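Local coordinates for protein tricorn protease (Thermoplasma acidophilum, PDB 1K32) that probably cleaves peptides as a serine protease of family S41, working downstream of the proteasome in protein breakdown, with beta-propeller domains thought to gate substrate access, at residues A[21-24]-A[25-28]. Sequence-based numbering, arbitrary orientation.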
loop_
_atom_site.group_PDB
_atom_site.type_symbol
_atom_site.label_atom_id
_atom_site.label_comp_id
_atom_site.label_asym_id
_atom_site.label_seq_id
_atom_site.Cartn_x
_atom_site.Cartn_y
_atom_site.Cartn_z
ATOM N N ASP A 21 -12.270 0.268 72.775
ATOM C CA ASP A 21 -12.697 1.500 73.424
ATOM C C ASP A 21 -13.707 0.965 74.428
ATOM O O ASP A 21 -14.185 -0.156 74.290
ATOM C CB ASP A 21 -13.374 2.464 72.445
ATOM C CG ASP A 21 -13.613 3.858 73.057
ATOM O OD1 ASP A 21 -14.210 4.723 72.372
ATOM O OD2 ASP A 21 -13.202 4.093 74.219
ATOM N N ILE A 22 -14.035 1.742 75.444
ATOM C CA ILE A 22 -14.966 1.247 76.438
ATOM C C ILE A 22 -15.895 2.336 76.925
ATOM O O ILE A 22 -15.516 3.497 76.985
ATOM C CB ILE A 22 -14.205 0.659 77.645
ATOM C CG1 ILE A 22 -15.197 0.133 78.685
ATOM C CG2 ILE A 22 -13.300 1.725 78.248
ATOM C CD1 ILE A 22 -14.556 -0.651 79.805
ATOM N N HIS A 23 -17.122 1.941 77.248
ATOM C CA HIS A 23 -18.132 2.856 77.776
ATOM C C HIS A 23 -19.018 2.037 78.699
ATOM O O HIS A 23 -19.824 1.230 78.243
ATOM C CB HIS A 23 -18.982 3.469 76.665
ATOM C CG HIS A 23 -19.891 4.558 77.145
ATOM N ND1 HIS A 23 -19.462 5.851 77.347
ATOM C CD2 HIS A 23 -21.193 4.532 77.522
ATOM C CE1 HIS A 23 -20.457 6.574 77.830
ATOM N NE2 HIS A 23 -21.518 5.796 77.946
ATOM N N GLY A 24 -18.853 2.242 80.000
ATOM C CA GLY A 24 -19.635 1.497 80.972
ATOM C C GLY A 24 -19.322 0.012 80.908
ATOM O O GLY A 24 -18.191 -0.409 81.149
ATOM N N ASP A 25 -20.333 -0.786 80.588
ATOM C CA ASP A 25 -20.163 -2.227 80.480
ATOM C C ASP A 25 -20.055 -2.659 79.031
ATOM O O ASP A 25 -20.130 -3.854 78.734
ATOM C CB ASP A 25 -21.343 -2.961 81.116
ATOM C CG ASP A 25 -21.340 -2.863 82.619
ATOM O OD1 ASP A 25 -20.280 -3.155 83.211
ATOM O OD2 ASP A 25 -22.389 -2.502 83.201
ATOM N N ARG A 26 -19.894 -1.693 78.133
ATOM C CA ARG A 26 -19.790 -2.019 76.719
ATOM C C ARG A 26 -18.384 -1.756 76.223
ATOM O O ARG A 26 -17.782 -0.734 76.531
ATOM C CB ARG A 26 -20.783 -1.202 75.878
ATOM C CG ARG A 26 -22.225 -1.269 76.362
ATOM C CD ARG A 26 -23.222 -1.137 75.214
ATOM N NE ARG A 26 -23.030 0.057 74.385
ATOM C CZ ARG A 26 -23.141 1.309 74.820
ATOM N NH1 ARG A 26 -22.955 2.314 73.982
ATOM N NH2 ARG A 26 -23.422 1.560 76.091
ATOM N N ILE A 27 -17.867 -2.707 75.459
ATOM C CA ILE A 27 -16.537 -2.606 74.888
ATOM C C ILE A 27 -16.618 -2.896 73.410
ATOM O O ILE A 27 -17.193 -3.903 73.016
ATOM C CB ILE A 27 -15.592 -3.628 75.514
ATOM C CG1 ILE A 27 -15.195 -3.164 76.912
ATOM C CG2 ILE A 27 -14.395 -3.842 74.624
ATOM C CD1 ILE A 27 -14.406 -4.191 77.686
ATOM N N ILE A 28 -16.071 -2.001 72.594
ATOM C CA ILE A 28 -16.049 -2.217 71.154
ATOM C C ILE A 28 -14.600 -2.502 70.780
ATOM O O ILE A 28 -13.669 -2.056 71.459
ATOM C CB ILE A 28 -16.596 -0.992 70.355
ATOM C CG1 ILE A 28 -15.875 0.299 70.745
ATOM C CG2 ILE A 28 -18.088 -0.878 70.586
ATOM C CD1 ILE A 28 -16.365 1.546 69.959
#
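Arg-26 O takes the N-H of His-23 at 2.8 Å, nearly straight (168°), and also a weaker CA-H contact from Ile-22, the residue before His-23. His-23 O accepts Arg-26 N in return, from above the carbonyl plane, closing the type II' turn of a two-residue beta hairpin. The hairpin forms the first two strands of a four-stranded antiparallel sheet, as in a beta-propeller blade. Gly-24 takes the positive phi of the turn, and its N is hydrogen-bonded to Asp-255 OD1. Two strand residues back, Asp-21 N hydrogen-bonds to Ile-28 O at 3.0 Å. On one face CG1 of Ile-22, opposite its backbone N (chi1 -180°), is set 3.7 Å from CG1 of Ile-27, the two side chains crossing at a slant and both touching Leu-260 of strand 259-263. With an alanine at Ile-22, CG1 and CD1 are gone, and Ile-27 CG1 would probably lose most of its cross-strand packing, opening a gap against Leu-260. On the other face, CG1 of Ile-28 packs on CB of Asp-21, whose OD1 accepts the N-H of Phe-60. The bent Arg-26 side chain runs alongside His-23, bringing NH2 to the imidazole edge, 4.0 Å from CD2, with guanidinium and ring planes 62° apart.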